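Local coordinates for protein ANGPTL4 C-terminal chain (Homo sapiens, PDB 6U1U) that inactivates lipoprotein lipase and so helps regulate clearance of blood triglycerides, and acts on endothelial cells, this chain being its C-terminal fibrinogen-like domain, at residues D3-E6 / L7-G11; T35-G38 / G39-V42; E58-K61 / A62-D66. One frame throughout, in Å; residues are numbered along the deposited sequence.

Contact 1: residues D3-E6 / L7-G11; sequences DCQE and LFQVG
Q5 and Q9 face each other one turn apart on the short helix 4-9 of the fibrinogen-like domain, which begins with an N-cap and ends in a Schellman motif. Q5 shows how a bent chain reaches along its own helix. From CB, its CG stands anti to the backbone N (chi1 169°), which puts it 3.7 Å from Q9 OE1; a bend at chi2 then carries the amide across to Q9 and F8. CD lies next to F8 CD2, and OE1 passes the same ring atom at 3.6 Å, approaching the ring obliquely while it accepts from the backbone N of G39. NE2 ends the chain by donating to Q9 OE1 over 3.2 Å. That bond is fairly straight at its hydrogen, but it comes in from the side of the Q9 carbonyl, and the two amides stand at 90°. Bonds at both OE1 and NE2 probably fix which way round the Q5 amide lies. Replaced by alanine, Q5 would lose its amide, and G39 N would probably be left without its side-chain acceptor and Q9 OE1 without this donor. At the first turn, the D3 carboxylate caps the helix through OD1, which accepts from E6 N at 2.9 Å. L7 turns to strands 16-20 and 28-35, and C4 is tied to C32 of the latter by a disulfide. Outside these segments, R2 forms a salt bridge with E6. At the far end G11, with positive phi, leaves the helix, and its N donates to F8 O at 2.9 Å while V10 N donates to E6 O at 3.1 Å.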
loop_
_atom_site.group_PDB
_atom_site.type_symbol
_atom_site.label_atom_id
_atom_site.label_comp_id
_atom_site.label_asym_id
_atom_site.label_seq_id
_atom_site.Cartn_x
_atom_site.Cartn_y
_atom_site.Cartn_z
ATOM N N ASP A 3 6.118 -17.457 1.656
ATOM C CA ASP A 3 6.282 -16.013 1.606
ATOM C C ASP A 3 7.763 -15.713 1.836
ATOM O O ASP A 3 8.575 -16.624 2.034
ATOM C CB ASP A 3 5.395 -15.322 2.636
ATOM C CG ASP A 3 5.633 -15.842 4.048
ATOM O OD1 ASP A 3 6.804 -15.990 4.446
ATOM O OD2 ASP A 3 4.640 -16.112 4.770
ATOM N N CYS A 4 8.105 -14.427 1.794
ATOM C CA CYS A 4 9.509 -14.036 1.891
ATOM C C CYS A 4 10.110 -14.375 3.258
ATOM O O CYS A 4 11.314 -14.635 3.347
ATOM C CB CYS A 4 9.656 -12.535 1.598
ATOM S SG CYS A 4 9.226 -12.129 -0.140
ATOM N N GLN A 5 9.310 -14.362 4.329
ATOM C CA GLN A 5 9.872 -14.717 5.637
ATOM C C GLN A 5 10.224 -16.201 5.683
ATOM O O GLN A 5 11.254 -16.587 6.257
ATOM C CB GLN A 5 8.895 -14.318 6.763
ATOM C CG GLN A 5 9.245 -14.874 8.166
ATOM C CD GLN A 5 10.601 -14.412 8.660
ATOM O OE1 GLN A 5 11.133 -13.421 8.176
ATOM N NE2 GLN A 5 11.161 -15.119 9.661
ATOM N N GLU A 6 9.417 -17.050 5.046
ATOM C CA GLU A 6 9.805 -18.452 4.939
ATOM C C GLU A 6 11.106 -18.596 4.168
ATOM O O GLU A 6 11.958 -19.421 4.517
ATOM C CB GLU A 6 8.709 -19.263 4.263
ATOM C CG GLU A 6 8.756 -20.745 4.540
ATOM C CD GLU A 6 7.371 -21.383 4.400
ATOM O OE1 GLU A 6 6.396 -20.836 4.960
ATOM O OE2 GLU A 6 7.260 -22.421 3.729
ATOM N N LEU A 7 11.256 -17.831 3.079
ATOM C CA LEU A 7 12.505 -17.893 2.317
ATOM C C LEU A 7 13.683 -17.463 3.184
ATOM O O LEU A 7 14.763 -18.062 3.125
ATOM C CB LEU A 7 12.417 -16.995 1.097
ATOM C CG LEU A 7 11.759 -17.653 -0.102
ATOM C CD1 LEU A 7 11.419 -16.583 -1.168
ATOM C CD2 LEU A 7 12.723 -18.690 -0.663
ATOM N N PHE A 8 13.486 -16.418 3.974
ATOM C CA PHE A 8 14.507 -15.983 4.927
ATOM C C PHE A 8 14.837 -17.106 5.904
ATOM O O PHE A 8 16.012 -17.391 6.173
ATOM C CB PHE A 8 13.989 -14.736 5.664
ATOM C CG PHE A 8 14.862 -14.273 6.810
ATOM C CD1 PHE A 8 15.934 -13.435 6.582
ATOM C CD2 PHE A 8 14.561 -14.637 8.100
ATOM C CE1 PHE A 8 16.739 -13.006 7.655
ATOM C CE2 PHE A 8 15.359 -14.206 9.166
ATOM C CZ PHE A 8 16.426 -13.387 8.933
ATOM N N GLN A 9 13.811 -17.782 6.420
ATOM C CA GLN A 9 14.033 -18.816 7.429
ATOM C C GLN A 9 14.794 -20.022 6.885
ATOM O O GLN A 9 15.506 -20.690 7.645
ATOM C CB GLN A 9 12.701 -19.263 8.031
ATOM C CG GLN A 9 12.007 -18.226 8.838
ATOM C CD GLN A 9 10.581 -18.663 9.175
ATOM O OE1 GLN A 9 9.901 -18.042 9.991
ATOM N NE2 GLN A 9 10.126 -19.744 8.534
ATOM N N VAL A 10 14.673 -20.326 5.589
ATOM C CA VAL A 10 15.466 -21.395 5.006
ATOM C C VAL A 10 16.850 -20.920 4.582
ATOM O O VAL A 10 17.636 -21.740 4.107
ATOM C CB VAL A 10 14.743 -22.082 3.828
ATOM C CG1 VAL A 10 13.432 -22.734 4.325
ATOM C CG2 VAL A 10 14.443 -21.115 2.698
ATOM N N GLY A 11 17.168 -19.633 4.733
ATOM C CA GLY A 11 18.529 -19.153 4.526
ATOM C C GLY A 11 18.756 -18.220 3.364
ATOM O O GLY A 11 19.926 -17.946 3.034
#

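Contact 2: residues T35-G38 / G39-V42; sequences TSDG and GWTV
T35 and D37 both turn an oxygen to the indole N-H of W40, across a type I beta turn that joins antiparallel strands 28-35 and 38-46 as a hairpin. Taking the turn in order, T35 comes first. Its OG1 sits between the backbone N and the carbonyl carbon (chi1 75°), which aims it into the turn. There it accepts a weak bond from D37 N at 3.1 Å and a weak, bent one from W40 NE1 at 3.4 Å. The T35 methyl, CG2, lies 3.7 Å from W40 CD1. Between T35 and G38 the backbone pairs in both directions, T35 N with G38 O and G38 N with T35 O. D37 follows, and its OD2 is the closer acceptor of the indole, 2.7 Å from NE1. This oxygen lies almost exactly in the ring plane at the edge, whereas the N-H reaches it from above the carboxylate plane; the two planes stand 68° apart. G38 closes the turn with positive phi, where a side chain would run into the carbonyl oxygen of D37. The arrangement gives the indole nitrogen two acceptors, one short but bent and one weak, and probably helps to fix the rotation of a ring that also packs on L212 and Q214 of strand 208-215 and on R88 and A90 of strand 87-94. OD2 also skirts the six-membered ring, 3.0 Å from W40 CZ2.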
loop_
_atom_site.group_PDB
_atom_site.type_symbol
_atom_site.label_atom_id
_atom_site.label_comp_id
_atom_site.label_asym_id
_atom_site.label_seq_id
_atom_site.Cartn_x
_atom_site.Cartn_y
_atom_site.Cartn_z
ATOM N N THR A 35 16.238 -8.577 5.469
ATOM C CA THR A 35 16.731 -7.587 6.423
ATOM C C THR A 35 17.144 -8.311 7.698
ATOM O O THR A 35 16.828 -9.487 7.907
ATOM C CB THR A 35 15.624 -6.554 6.757
ATOM O OG1 THR A 35 14.708 -7.188 7.628
ATOM C CG2 THR A 35 14.909 -6.089 5.465
ATOM N N SER A 36 17.761 -7.584 8.628
ATOM C CA SER A 36 18.100 -8.240 9.888
ATOM C C SER A 36 16.871 -8.655 10.684
ATOM O O SER A 36 16.980 -9.511 11.571
ATOM C CB SER A 36 18.950 -7.314 10.762
ATOM O OG SER A 36 18.307 -6.064 10.860
ATOM N N ASP A 37 15.701 -8.065 10.406
ATOM C CA ASP A 37 14.477 -8.476 11.085
ATOM C C ASP A 37 13.603 -9.376 10.213
ATOM O O ASP A 37 12.370 -9.364 10.346
ATOM C CB ASP A 37 13.689 -7.248 11.541
ATOM C CG ASP A 37 13.426 -6.305 10.408
ATOM O OD1 ASP A 37 14.380 -5.614 10.005
ATOM O OD2 ASP A 37 12.292 -6.298 9.885
ATOM N N GLY A 38 14.218 -10.158 9.325
ATOM C CA GLY A 38 13.526 -11.186 8.570
ATOM C C GLY A 38 13.211 -10.759 7.143
ATOM O O GLY A 38 13.725 -9.768 6.614
ATOM N N GLY A 39 12.343 -11.548 6.523
ATOM C CA GLY A 39 12.001 -11.371 5.108
ATOM C C GLY A 39 10.728 -10.557 4.992
ATOM O O GLY A 39 9.752 -10.823 5.693
ATOM N N TRP A 40 10.741 -9.580 4.079
ATOM C CA TRP A 40 9.600 -8.706 3.813
ATOM C C TRP A 40 9.181 -8.830 2.358
ATOM O O TRP A 40 10.029 -8.883 1.469
ATOM C CB TRP A 40 9.967 -7.240 4.049
ATOM C CG TRP A 40 10.264 -6.955 5.457
ATOM C CD1 TRP A 40 11.475 -7.199 6.119
ATOM C CD2 TRP A 40 9.397 -6.335 6.419
ATOM N NE1 TRP A 40 11.378 -6.771 7.440
ATOM C CE2 TRP A 40 10.126 -6.240 7.645
ATOM C CE3 TRP A 40 8.088 -5.835 6.370
ATOM C CZ2 TRP A 40 9.583 -5.677 8.804
ATOM C CZ3 TRP A 40 7.543 -5.274 7.563
ATOM C CH2 TRP A 40 8.313 -5.186 8.739
ATOM N N THR A 41 7.876 -8.887 2.102
ATOM C CA THR A 41 7.401 -8.885 0.715
ATOM C C THR A 41 7.118 -7.459 0.282
ATOM O O THR A 41 6.372 -6.758 0.963
ATOM C CB THR A 41 6.116 -9.683 0.600
ATOM O OG1 THR A 41 6.373 -11.013 1.080
ATOM C CG2 THR A 41 5.639 -9.684 -0.896
ATOM N N VAL A 42 7.684 -7.031 -0.839
ATOM C CA VAL A 42 7.418 -5.670 -1.306
ATOM C C VAL A 42 6.073 -5.694 -2.029
ATOM O O VAL A 42 5.902 -6.451 -2.986
ATOM C CB VAL A 42 8.517 -5.178 -2.258
ATOM C CG1 VAL A 42 8.150 -3.761 -2.774
ATOM C CG2 VAL A 42 9.895 -5.198 -1.549
#

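Contact 3: residues E58-K61 / A62-D66; sequences EAYK and AGFGD
A chi1 of 58° places the F64 ring between its own backbone N and carbonyl carbon, turned back toward helix 57-62, which the chain has just left, while Y60 at chi1 -89° presents a ring face to it. The two rings form a T-shaped pair: centroids are 4.9 Å apart and planes at 84°. F64 CE2 stands over the centre of the tyrosine ring, and CZ comes within 3.6 Å of Y60 CZ. Another part of the same phenylalanine edge points at the backbone, where CD2 lies 3.4 Å from A59 O, which sits in the plane of the ring at its edge. The setting is the C-terminal end of helix 57-62 in the fibrinogen-like domain, where G63 breaks out with positive phi and the chain goes straight into strand 64-65. The same A59 O accepts a hydrogen bond from G63 N at 2.8 Å, the last helical bond before the exit. Further aromatic rings pack on the pair: W72 meets both of them, F53 packs edge-to-face with F64, and F142 lies against Y60. The Y60 hydroxyl is held by F53 O, and K61 runs fully extended to a salt bridge with E112. Beside the rings, A59 CB touches F64 CD2 at 4.0 Å.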
loop_
_atom_site.group_PDB
_atom_site.type_symbol
_atom_site.label_atom_id
_atom_site.label_comp_id
_atom_site.label_asym_id
_atom_site.label_seq_id
_atom_site.Cartn_x
_atom_site.Cartn_y
_atom_site.Cartn_z
ATOM N N GLU A 58 -10.090 -4.309 -10.986
ATOM C CA GLU A 58 -9.501 -5.606 -11.310
ATOM C C GLU A 58 -7.991 -5.535 -11.407
ATOM O O GLU A 58 -7.301 -6.524 -11.125
ATOM C CB GLU A 58 -10.080 -6.135 -12.627
ATOM C CG GLU A 58 -11.531 -6.652 -12.488
ATOM C CD GLU A 58 -11.675 -7.778 -11.455
ATOM O OE1 GLU A 58 -10.850 -8.719 -11.478
ATOM O OE2 GLU A 58 -12.597 -7.707 -10.609
ATOM N N ALA A 59 -7.452 -4.390 -11.832
ATOM C CA ALA A 59 -6.006 -4.261 -11.905
ATOM C C ALA A 59 -5.405 -4.165 -10.512
ATOM O O ALA A 59 -4.312 -4.681 -10.262
ATOM C CB ALA A 59 -5.613 -3.028 -12.705
ATOM N N TYR A 60 -6.087 -3.462 -9.596
ATOM C CA TYR A 60 -5.549 -3.396 -8.237
ATOM C C TYR A 60 -5.691 -4.737 -7.539
ATOM O O TYR A 60 -4.917 -5.052 -6.627
ATOM C CB TYR A 60 -6.254 -2.278 -7.429
ATOM C CG TYR A 60 -5.507 -0.979 -7.624
ATOM C CD1 TYR A 60 -4.367 -0.688 -6.843
ATOM C CD2 TYR A 60 -5.872 -0.087 -8.612
ATOM C CE1 TYR A 60 -3.621 0.465 -7.049
ATOM C CE2 TYR A 60 -5.125 1.087 -8.807
ATOM C CZ TYR A 60 -4.007 1.351 -8.018
ATOM O OH TYR A 60 -3.253 2.512 -8.225
ATOM N N LYS A 61 -6.681 -5.524 -7.952
ATOM C CA LYS A 61 -6.856 -6.866 -7.394
ATOM C C LYS A 61 -5.756 -7.807 -7.878
ATOM O O LYS A 61 -5.178 -8.576 -7.086
ATOM C CB LYS A 61 -8.223 -7.426 -7.804
ATOM C CG LYS A 61 -8.418 -8.836 -7.278
ATOM C CD LYS A 61 -9.760 -9.466 -7.754
ATOM C CE LYS A 61 -9.892 -10.922 -7.285
ATOM N NZ LYS A 61 -11.171 -11.582 -7.812
ATOM N N ALA A 62 -5.476 -7.786 -9.199
ATOM C CA ALA A 62 -4.541 -8.740 -9.794
ATOM C C ALA A 62 -3.085 -8.305 -9.695
ATOM O O ALA A 62 -2.187 -9.159 -9.713
ATOM C CB ALA A 62 -4.866 -8.926 -11.280
ATOM N N GLY A 63 -2.833 -7.003 -9.636
ATOM C CA GLY A 63 -1.477 -6.482 -9.671
ATOM C C GLY A 63 -1.125 -5.936 -11.052
ATOM O O GLY A 63 -1.721 -6.309 -12.077
ATOM N N PHE A 64 -0.132 -5.043 -11.079
ATOM C CA PHE A 64 0.292 -4.421 -12.332
ATOM C C PHE A 64 1.670 -3.795 -12.165
ATOM O O PHE A 64 2.165 -3.599 -11.046
ATOM C CB PHE A 64 -0.712 -3.372 -12.831
ATOM C CG PHE A 64 -0.969 -2.241 -11.847
ATOM C CD1 PHE A 64 -0.135 -1.130 -11.839
ATOM C CD2 PHE A 64 -2.056 -2.279 -10.994
ATOM C CE1 PHE A 64 -0.345 -0.084 -10.946
ATOM C CE2 PHE A 64 -2.286 -1.226 -10.080
ATOM C CZ PHE A 64 -1.442 -0.129 -10.069
ATOM N N GLY A 65 2.274 -3.460 -13.307
ATOM C CA GLY A 65 3.542 -2.755 -13.311
ATOM C C GLY A 65 4.718 -3.644 -13.670
ATOM O O GLY A 65 4.568 -4.753 -14.181
ATOM N N ASP A 66 5.915 -3.143 -13.352
ATOM C CA ASP A 66 7.183 -3.757 -13.751
ATOM C C ASP A 66 7.831 -4.354 -12.508
ATOM O O ASP A 66 8.268 -3.592 -11.640
ATOM C CB ASP A 66 8.100 -2.682 -14.357
ATOM C CG ASP A 66 9.445 -3.230 -14.868
ATOM O OD1 ASP A 66 9.774 -4.420 -14.646
ATOM O OD2 ASP A 66 10.187 -2.437 -15.515
#

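In the fold
The three contacts follow one another along the chain, yet only the first two meet in space. Contacts 1 and 2 have centres 9 Å apart and touch where the N-terminal helix lies on the hairpin: Q5 OE1 is 2.8 Å from G39 N, C4 SG packs against T41 OG1, and F8 CE1 lies 3.5 Å from T35 O. Contact 3 stands apart, its centre about 22 Å from that of contact 2 and their nearest atoms about 9 Å apart, although strand 38-46 and strand 64-65 belong to one antiparallel sheet. Bound palmitic acid lies about 11 Å from the W40 side chain and about 12 Å from that of Y60, so neither side chain touches the lipid.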